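Local atomic coordinates of dihydroorotate dehydrogenase (Schistosoma mansoni, PDB entry 6UY4), a protein that probably oxidises (S)-dihydroorotate to orotate, using bound FMN and a quinone as electron acceptor, in de novo pyrimidine synthesis. Residues L52-A57 and G96-G101; E135-R140 and G301-P306; I166-G171 and E192-L197. All coordinates share one frame; numbering follows the deposited sequence.

Contact 1. Residues L52-A57 and G96-G101; sequences LSVYLA and GKAFMG. With QLA (2-[(4-fluorophenyl)amino]-3-hydroxynaphthalene-1,4-dione), chain B.
Ala-57 and Ala-98 meet methyl to methyl, their CB atoms 3.6 Å apart, and both CB atoms are directed at the opposing segment. Their bonds to CA stand roughly at right angles, so the Ala-98 methyl comes, more end-on, against the flank of the Ala-57 methyl. One turn earlier on the same helix, Val-54 comes alongside: chi1 of 174° sets CG1 anti to the backbone N, where it reaches both Ala-98 CB and Lys-97 CB at 4.4 Å. The carbonyl oxygen Val-54 O lies 3.8 Å from Ala-98 CB, and further on Ala-57 O comes equally near Gly-101 CA. Gly-101 brings its bare backbone up to the end of the other segment, with the two CA atoms of Ala-57 and Gly-101 5.3 Å apart. The contact thus sets helix 46-58, which lines the inhibitor pocket, against the N-terminal turn of helix 99-105 of the flavin-binding TIM barrel. Ala-98 holds the N-cap position, and its N, like that of Lys-97, is hydrogen-bonded to the Asp-93 carboxylate. Beyond CB the Lys-97 chain runs fully extended away from helix 46-58, ending in long, weak ion pairs with Asp-95 and Asp-146. Ser-53 serves the inhibitor QLA instead: its OG has the carbonyl oxygens of Ala-49 and His-50 within hydrogen-bonding reach as well as QLA O2, so its one proton cannot be assigned. Its modelled approach to QLA O2 is too short to be trusted in detail; the ligand is also hydrogen-bonded to His-50 ND1 and Arg-130 NH1.

Contact 2. Residues E135-R140 and G301-P306; sequences EAVVNR and GLSGRP. With FMN (flavin mononucleotide), chain G.
Val-137 and Ser-303 form a hydrogen-bonded antiparallel pair: Ser-303 N to Val-137 O measures 2.8 Å and is almost straight at 178°, and Val-137 N returns a bond to Ser-303 O. Asn-139 and Gly-301 make the next such pair. These strands are the inner two of a four-stranded antiparallel sheet, separate from the parallel barrel strands, and their axes run at 154° to each other. The sheet meets FMN along its length, from phosphate to dimethylbenzene ring. Gly-304 N donates to phosphate oxygen O1P at 2.7 Å, one of the bonds that hold the FMN phosphate. At the other end of the cofactor, the Asn-139 amide lies nearly parallel above the C7-C8 side of the dimethylbenzene ring, with ND2 3.4 Å from FMN C8; chi1 of 89° swings CG over its own main chain to place it there. Ser-303 OG, on the same side of the sheet, is hydrogen-bonded to Thr-355 and also passes close to methyl C8M. Where strand 136-139 begins and strand 301-304 ends, Glu-135 and Arg-305 run alongside each other in the same direction, OE1 coming to 3.3 Å from Arg-305 CD but staying beyond salt-bridge range of the guanidinium. A weak bond from Arg-305 N to Glu-135 O accompanies them. On the sheet face away from the flavin, Leu-302 CD1 wedges between Ala-136 CB, at 3.7 Å, and Val-138 CG2, at 3.8 Å.

Contact 3. Residues I166-G171 and E192-L197; sequences IGVNLG and EVADYL. With FMN (flavin mononucleotide), chain G.
Val-168 and Leu-197 pair in parallel, with CA atoms 5.0 Å apart, and the backbone bond Val-168 N to Tyr-196 O is 3.0 Å long. Just before it, Asp-195, leading into the second strand, grips Ile-166 at two points: Asp-195 N donates to Ile-166 O, while Asp-195 OD2 accepts from Ile-166 N at 3.0 Å. That N-H reaches OD2 on the anti side, 30° out of the carboxylate plane. The same oxygen also takes Trp-160 NE1, and OD1 forms a salt bridge with Arg-158, so both carboxylate oxygens of this buried group have partners. Tyr-196 folds its ring back over the neighbouring strand: chi1 of 66° tucks CG in above the tyrosine's own backbone, and Gly-167 CA comes 3.5 Å from the ring centroid, only 13° off the normal. This is a CH-pi contact over the face, made possible by a residue without a side chain, and Tyr-196 OH is tied to Glu-111. The two segments belong to a beta-alpha-beta unit of the TIM barrel, strand 165-170, helix 179-190 and strand 196-200. On the helix side Val-168 CG2 meets Ala-194 CB at 3.6 Å, its CB faces Leu-197 CD2, and Leu-170 CD1 reaches Leu-197 CB; Val-187 and Phe-190 of the helix cover this layer. Asn-169 points to the barrel interior, its amide hydrogen-bonded to Thr-114, Asn-200 and Glu-111. Thr-114 and Asn-200 bind FMN themselves, and Asn-169 ND2 stands 3.5 Å from FMN O2.

Going from the N terminus, contact 1 comes first and closes a loop when the start of helix 99-105 returns to helix 46-58, the helix that lines the inhibitor pocket. The chain then opens the much longer loop of contact 2 at strand 136-139. Before residues 301-306 close it, contact 3 both opens and closes, joining the adjacent parallel strands 165-170 and 196-200, which helix 179-190 connects. Contact 1 precedes both in series. It touches contact 3 through Phe-99 CD1 and Ile-166 CD1, 3.7 Å apart. Contacts 2 and 3 lie on opposite sides of the chain's centre, about 12 Å apart at their nearest atoms, yet both reach FMN.

Contact 1. Residues L52-A57 and G96-G101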
# COMPACT_ATOMS: atom_id res chain seq x y z
N LEU A 52 -17.50 -0.70 -6.78
CA LEU A 52 -18.09 0.09 -7.86
C LEU A 52 -17.05 0.98 -8.53
O LEU A 52 -17.02 1.10 -9.76
CB LEU A 52 -19.25 0.92 -7.33
CG LEU A 52 -20.14 1.58 -8.38
CD1 LEU A 52 -20.75 0.52 -9.29
CD2 LEU A 52 -21.22 2.43 -7.73
N SER A 53 -16.17 1.61 -7.74
CA SER A 53 -15.16 2.48 -8.32
C SER A 53 -14.11 1.69 -9.08
O SER A 53 -13.60 2.15 -10.11
CB SER A 53 -14.50 3.33 -7.22
OG SER A 53 -13.93 2.51 -6.22
N VAL A 54 -13.77 0.49 -8.60
CA VAL A 54 -12.88 -0.38 -9.36
C VAL A 54 -13.53 -0.79 -10.67
O VAL A 54 -12.88 -0.87 -11.71
CB VAL A 54 -12.48 -1.61 -8.51
CG1 VAL A 54 -11.68 -2.60 -9.34
CG2 VAL A 54 -11.68 -1.18 -7.29
N TYR A 55 -14.84 -1.06 -10.63
CA TYR A 55 -15.57 -1.40 -11.85
C TYR A 55 -15.54 -0.24 -12.84
O TYR A 55 -15.42 -0.46 -14.05
CB TYR A 55 -17.01 -1.77 -11.50
CG TYR A 55 -17.88 -2.13 -12.69
CD1 TYR A 55 -17.90 -3.43 -13.19
CD2 TYR A 55 -18.68 -1.18 -13.31
CE1 TYR A 55 -18.69 -3.77 -14.27
CE2 TYR A 55 -19.47 -1.51 -14.39
CZ TYR A 55 -19.47 -2.81 -14.87
OH TYR A 55 -20.26 -3.14 -15.95
N LEU A 56 -15.63 0.99 -12.35
CA LEU A 56 -15.61 2.15 -13.24
C LEU A 56 -14.22 2.37 -13.82
O LEU A 56 -14.07 2.61 -15.02
CB LEU A 56 -16.09 3.39 -12.49
CG LEU A 56 -17.54 3.39 -12.03
CD1 LEU A 56 -17.88 4.69 -11.31
CD2 LEU A 56 -18.48 3.18 -13.21
N ALA A 57 -13.19 2.30 -12.97
CA ALA A 57 -11.83 2.54 -13.44
C ALA A 57 -11.34 1.45 -14.38
O ALA A 57 -10.40 1.69 -15.16
CB ALA A 57 -10.88 2.66 -12.24
N GLY A 96 -5.63 -6.33 -9.92
CA GLY A 96 -5.08 -5.81 -11.15
C GLY A 96 -6.11 -5.59 -12.24
O GLY A 96 -5.82 -5.80 -13.42
N LYS A 97 -7.32 -5.16 -11.87
CA LYS A 97 -8.39 -4.95 -12.83
C LYS A 97 -8.47 -3.53 -13.35
O LYS A 97 -9.07 -3.30 -14.41
CB LYS A 97 -9.74 -5.33 -12.20
CG LYS A 97 -9.83 -6.77 -11.72
CD LYS A 97 -11.17 -7.03 -11.06
CE LYS A 97 -11.29 -8.48 -10.62
NZ LYS A 97 -12.58 -8.75 -9.93
N ALA A 98 -7.87 -2.55 -12.65
CA ALA A 98 -8.04 -1.16 -13.04
C ALA A 98 -6.76 -0.34 -12.90
O ALA A 98 -6.84 0.89 -12.74
CB ALA A 98 -9.15 -0.50 -12.21
N PHE A 99 -5.58 -0.96 -12.98
CA PHE A 99 -4.34 -0.21 -12.81
C PHE A 99 -4.09 0.73 -13.98
O PHE A 99 -3.43 1.76 -13.81
CB PHE A 99 -3.16 -1.16 -12.63
CG PHE A 99 -2.91 -2.06 -13.81
CD1 PHE A 99 -1.98 -1.72 -14.77
CD2 PHE A 99 -3.61 -3.25 -13.95
CE1 PHE A 99 -1.76 -2.55 -15.86
CE2 PHE A 99 -3.39 -4.08 -15.03
CZ PHE A 99 -2.46 -3.73 -15.98
N MET A 100 -4.59 0.39 -15.17
CA MET A 100 -4.39 1.25 -16.33
C MET A 100 -5.13 2.58 -16.17
O MET A 100 -4.56 3.65 -16.38
CB MET A 100 -4.84 0.53 -17.61
CG MET A 100 -3.90 -0.58 -18.05
SD MET A 100 -2.24 0.03 -18.41
CE MET A 100 -2.59 1.26 -19.67
N GLY A 101 -6.41 2.51 -15.80
CA GLY A 101 -7.17 3.73 -15.58
C GLY A 101 -6.65 4.56 -14.42
O GLY A 101 -6.72 5.79 -14.45
C1 QLA B . -13.34 2.88 -1.96
O1 QLA B . -12.45 2.19 -2.43
C2 QLA B . -14.14 3.74 -2.89
O2 QLA B . -13.88 3.61 -4.18
C3 QLA B . -15.10 4.63 -2.37
O3 QLA B . -16.44 5.25 -0.49
C4 QLA B . -15.04 6.28 -4.22
C5 QLA B . -13.70 6.63 -4.14
C6 QLA B . -13.08 7.32 -5.16
C7 QLA B . -13.81 7.65 -6.27
C8 QLA B . -15.13 7.32 -6.40
C9 QLA B . -15.75 6.62 -5.37
C10 QLA B . -15.48 4.55 -0.91
C11 QLA B . -14.68 3.69 -0.02
C12 QLA B . -14.95 3.69 1.34
C13 QLA B . -14.21 2.90 2.19
C14 QLA B . -13.18 2.10 1.70
C15 QLA B . -12.91 2.10 0.35
C16 QLA B . -13.65 2.89 -0.52
F1 QLA B . -13.21 8.33 -7.27
N1 QLA B . -15.67 5.56 -3.17

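Contact 2. Residues E135-R140 and G301-P306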
# COMPACT_ATOMS: atom_id res chain seq x y z
N GLU A 135 -11.61 11.78 8.37
CA GLU A 135 -11.11 11.37 7.06
C GLU A 135 -10.26 10.10 7.18
O GLU A 135 -9.14 10.02 6.68
CB GLU A 135 -10.33 12.49 6.38
CG GLU A 135 -11.16 13.73 6.06
CD GLU A 135 -10.40 14.74 5.22
OE1 GLU A 135 -9.37 14.36 4.62
OE2 GLU A 135 -10.84 15.91 5.15
N ALA A 136 -10.82 9.10 7.85
CA ALA A 136 -10.12 7.87 8.15
C ALA A 136 -10.96 6.67 7.74
O ALA A 136 -12.17 6.78 7.50
CB ALA A 136 -9.76 7.77 9.64
N VAL A 137 -10.31 5.51 7.66
CA VAL A 137 -10.96 4.25 7.32
C VAL A 137 -10.40 3.16 8.23
O VAL A 137 -9.19 3.10 8.47
CB VAL A 137 -10.75 3.88 5.84
CG1 VAL A 137 -11.30 2.49 5.54
CG2 VAL A 137 -11.40 4.91 4.92
N VAL A 138 -11.29 2.31 8.75
CA VAL A 138 -10.92 1.13 9.52
C VAL A 138 -11.34 -0.10 8.72
O VAL A 138 -12.52 -0.24 8.37
CB VAL A 138 -11.56 1.13 10.91
CG1 VAL A 138 -11.26 -0.18 11.63
CG2 VAL A 138 -11.08 2.32 11.72
N ASN A 139 -10.39 -0.98 8.43
CA ASN A 139 -10.65 -2.15 7.60
C ASN A 139 -10.03 -3.39 8.23
O ASN A 139 -9.02 -3.32 8.93
CB ASN A 139 -10.09 -1.97 6.18
CG ASN A 139 -8.64 -2.43 6.05
OD1 ASN A 139 -8.37 -3.58 5.71
ND2 ASN A 139 -7.71 -1.53 6.34
N ARG A 140 -10.67 -4.54 7.95
CA ARG A 140 -10.16 -5.85 8.35
C ARG A 140 -10.48 -6.84 7.24
O ARG A 140 -11.13 -7.87 7.44
CB ARG A 140 -10.76 -6.28 9.69
CG ARG A 140 -12.27 -6.15 9.79
CD ARG A 140 -12.81 -6.86 11.03
NE ARG A 140 -14.26 -6.75 11.14
CZ ARG A 140 -14.89 -5.86 11.91
NH1 ARG A 140 -14.19 -5.00 12.64
NH2 ARG A 140 -16.21 -5.83 11.95
N GLY A 301 -7.53 -2.16 11.08
CA GLY A 301 -6.41 -1.23 10.95
C GLY A 301 -6.92 0.16 10.59
O GLY A 301 -7.82 0.31 9.77
N LEU A 302 -6.32 1.17 11.21
CA LEU A 302 -6.73 2.56 11.03
C LEU A 302 -5.83 3.22 9.99
O LEU A 302 -4.62 3.33 10.19
CB LEU A 302 -6.67 3.32 12.35
CG LEU A 302 -7.04 4.81 12.31
CD1 LEU A 302 -8.45 5.01 11.77
CD2 LEU A 302 -6.90 5.42 13.70
N SER A 303 -6.44 3.65 8.88
CA SER A 303 -5.75 4.42 7.86
C SER A 303 -6.40 5.79 7.73
O SER A 303 -7.54 6.00 8.16
CB SER A 303 -5.76 3.70 6.51
OG SER A 303 -7.09 3.45 6.08
N GLY A 304 -5.68 6.72 7.13
CA GLY A 304 -6.16 8.07 6.93
C GLY A 304 -5.32 9.07 7.70
O GLY A 304 -4.21 8.79 8.17
N ARG A 305 -5.88 10.28 7.83
CA ARG A 305 -5.15 11.37 8.47
C ARG A 305 -4.67 11.06 9.89
O ARG A 305 -3.54 11.46 10.22
CB ARG A 305 -6.02 12.63 8.47
CG ARG A 305 -6.65 12.94 7.12
CD ARG A 305 -7.05 14.41 7.01
NE ARG A 305 -5.88 15.28 6.95
CZ ARG A 305 -5.94 16.60 6.79
NH1 ARG A 305 -7.12 17.20 6.67
NH2 ARG A 305 -4.83 17.32 6.74
N PRO A 306 -5.43 10.37 10.76
CA PRO A 306 -4.89 10.04 12.09
C PRO A 306 -3.62 9.19 12.05
O PRO A 306 -2.98 9.04 13.10
CB PRO A 306 -6.04 9.29 12.76
CG PRO A 306 -7.25 9.78 12.08
CD PRO A 306 -6.85 10.01 10.65
N1 FMN G . -1.75 -2.82 2.36
C2 FMN G . -1.13 -3.93 1.83
O2 FMN G . 0.09 -4.03 1.87
N3 FMN G . -1.89 -4.93 1.24
C4 FMN G . -3.26 -4.82 1.19
O4 FMN G . -3.93 -5.71 0.67
C4A FMN G . -3.89 -3.70 1.74
N5 FMN G . -5.26 -3.59 1.69
C5A FMN G . -5.88 -2.47 2.23
C6 FMN G . -7.26 -2.37 2.18
C7 FMN G . -7.89 -1.25 2.71
C7M FMN G . -9.39 -1.14 2.66
C8 FMN G . -7.14 -0.24 3.30
C8M FMN G . -7.82 0.96 3.88
C9 FMN G . -5.75 -0.35 3.35
C9A FMN G . -5.12 -1.47 2.81
N10 FMN G . -3.74 -1.58 2.86
C10 FMN G . -3.12 -2.70 2.32
C1' FMN G . -2.89 -0.52 3.49
C2' FMN G . -2.54 0.56 2.47
O2' FMN G . -1.93 -0.03 1.34
C3' FMN G . -1.58 1.58 3.07
O3' FMN G . -0.48 0.91 3.64
C4' FMN G . -2.25 2.45 4.13
O4' FMN G . -3.65 2.49 3.94
C5' FMN G . -1.69 3.85 4.04
O5' FMN G . -2.44 4.75 4.81
P FMN G . -3.25 5.92 4.06
O1P FMN G . -3.91 6.78 5.11
O2P FMN G . -2.32 6.74 3.21
O3P FMN G . -4.31 5.29 3.20

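Contact 3. Residues I166-G171 and E192-L197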
# COMPACT_ATOMS: atom_id res chain seq x y z
N ILE A 166 4.37 -0.41 -12.20
CA ILE A 166 3.44 -1.31 -11.54
C ILE A 166 4.23 -2.23 -10.62
O ILE A 166 5.16 -2.91 -11.07
CB ILE A 166 2.61 -2.13 -12.54
CG1 ILE A 166 1.67 -1.22 -13.33
CG2 ILE A 166 1.82 -3.22 -11.81
CD1 ILE A 166 0.66 -0.49 -12.49
N GLY A 167 3.87 -2.26 -9.34
CA GLY A 167 4.44 -3.19 -8.40
C GLY A 167 3.42 -4.21 -7.95
O GLY A 167 2.22 -3.98 -8.08
N VAL A 168 3.88 -5.35 -7.43
CA VAL A 168 3.00 -6.41 -6.96
C VAL A 168 3.32 -6.69 -5.50
O VAL A 168 4.48 -6.92 -5.14
CB VAL A 168 3.14 -7.69 -7.81
CG1 VAL A 168 2.24 -8.78 -7.26
CG2 VAL A 168 2.81 -7.40 -9.26
N ASN A 169 2.29 -6.67 -4.66
CA ASN A 169 2.42 -6.95 -3.24
C ASN A 169 2.02 -8.40 -2.99
O ASN A 169 0.86 -8.77 -3.19
CB ASN A 169 1.55 -6.00 -2.41
CG ASN A 169 1.78 -6.14 -0.93
OD1 ASN A 169 1.33 -7.10 -0.30
ND2 ASN A 169 2.48 -5.17 -0.35
N LEU A 170 2.97 -9.20 -2.53
CA LEU A 170 2.77 -10.64 -2.38
C LEU A 170 2.33 -10.98 -0.96
O LEU A 170 2.78 -10.36 0.01
CB LEU A 170 4.05 -11.39 -2.73
CG LEU A 170 4.67 -11.00 -4.07
CD1 LEU A 170 6.05 -11.59 -4.22
CD2 LEU A 170 3.77 -11.43 -5.22
N GLY A 171 1.45 -11.97 -0.85
CA GLY A 171 0.97 -12.43 0.44
C GLY A 171 0.82 -13.94 0.46
O GLY A 171 1.10 -14.62 -0.53
N GLU A 192 8.96 -11.62 -13.22
CA GLU A 192 9.33 -11.31 -14.60
C GLU A 192 8.51 -10.17 -15.19
O GLU A 192 9.00 -9.48 -16.10
CB GLU A 192 9.18 -12.55 -15.48
CG GLU A 192 10.08 -13.71 -15.09
CD GLU A 192 11.54 -13.47 -15.45
OE1 GLU A 192 11.81 -12.54 -16.24
OE2 GLU A 192 12.41 -14.20 -14.94
N VAL A 193 7.29 -9.95 -14.71
CA VAL A 193 6.41 -8.94 -15.28
C VAL A 193 6.29 -7.69 -14.43
O VAL A 193 5.97 -6.62 -14.97
CB VAL A 193 5.01 -9.52 -15.57
CG1 VAL A 193 5.10 -10.69 -16.54
CG2 VAL A 193 4.33 -9.95 -14.27
N ALA A 194 6.54 -7.77 -13.12
CA ALA A 194 6.38 -6.63 -12.24
C ALA A 194 7.65 -5.78 -12.22
O ALA A 194 8.77 -6.29 -12.36
CB ALA A 194 6.05 -7.08 -10.82
N ASP A 195 7.46 -4.47 -12.04
CA ASP A 195 8.61 -3.58 -11.90
C ASP A 195 9.27 -3.73 -10.53
O ASP A 195 10.49 -3.59 -10.42
CB ASP A 195 8.19 -2.13 -12.13
CG ASP A 195 7.74 -1.88 -13.56
OD1 ASP A 195 8.27 -2.54 -14.47
OD2 ASP A 195 6.86 -1.01 -13.76
N TYR A 196 8.48 -3.99 -9.49
CA TYR A 196 9.02 -4.28 -8.17
C TYR A 196 8.05 -5.17 -7.42
O TYR A 196 6.86 -5.23 -7.74
CB TYR A 196 9.32 -2.99 -7.38
CG TYR A 196 8.09 -2.18 -7.01
CD1 TYR A 196 7.44 -2.38 -5.80
CD2 TYR A 196 7.61 -1.19 -7.86
CE1 TYR A 196 6.33 -1.63 -5.45
CE2 TYR A 196 6.50 -0.44 -7.52
CZ TYR A 196 5.86 -0.66 -6.32
OH TYR A 196 4.76 0.08 -5.97
N LEU A 197 8.57 -5.87 -6.42
CA LEU A 197 7.80 -6.77 -5.59
C LEU A 197 7.87 -6.31 -4.14
O LEU A 197 8.89 -5.77 -3.69
CB LEU A 197 8.30 -8.21 -5.71
CG LEU A 197 8.34 -8.80 -7.13
CD1 LEU A 197 9.11 -10.11 -7.14
CD2 LEU A 197 6.93 -8.99 -7.67
N1 FMN G . -1.75 -2.82 2.36
C2 FMN G . -1.13 -3.93 1.83
O2 FMN G . 0.09 -4.03 1.87
N3 FMN G . -1.89 -4.93 1.24
C4 FMN G . -3.26 -4.82 1.19
O4 FMN G . -3.93 -5.71 0.67
C4A FMN G . -3.89 -3.70 1.74
N5 FMN G . -5.26 -3.59 1.69
C5A FMN G . -5.88 -2.47 2.23
C6 FMN G . -7.26 -2.37 2.18
C7 FMN G . -7.89 -1.25 2.71
C7M FMN G . -9.39 -1.14 2.66
C8 FMN G . -7.14 -0.24 3.30
C8M FMN G . -7.82 0.96 3.88
C9 FMN G . -5.75 -0.35 3.35
C9A FMN G . -5.12 -1.47 2.81
N10 FMN G . -3.74 -1.58 2.86
C10 FMN G . -3.12 -2.70 2.32
C1' FMN G . -2.89 -0.52 3.49
C2' FMN G . -2.54 0.56 2.47
O2' FMN G . -1.93 -0.03 1.34
C3' FMN G . -1.58 1.58 3.07
O3' FMN G . -0.48 0.91 3.64
C4' FMN G . -2.25 2.45 4.13
O4' FMN G . -3.65 2.49 3.94
C5' FMN G . -1.69 3.85 4.04
O5' FMN G . -2.44 4.75 4.81
P FMN G . -3.25 5.92 4.06
O1P FMN G . -3.91 6.78 5.11
O2P FMN G . -2.32 6.74 3.21
O3P FMN G . -4.31 5.29 3.20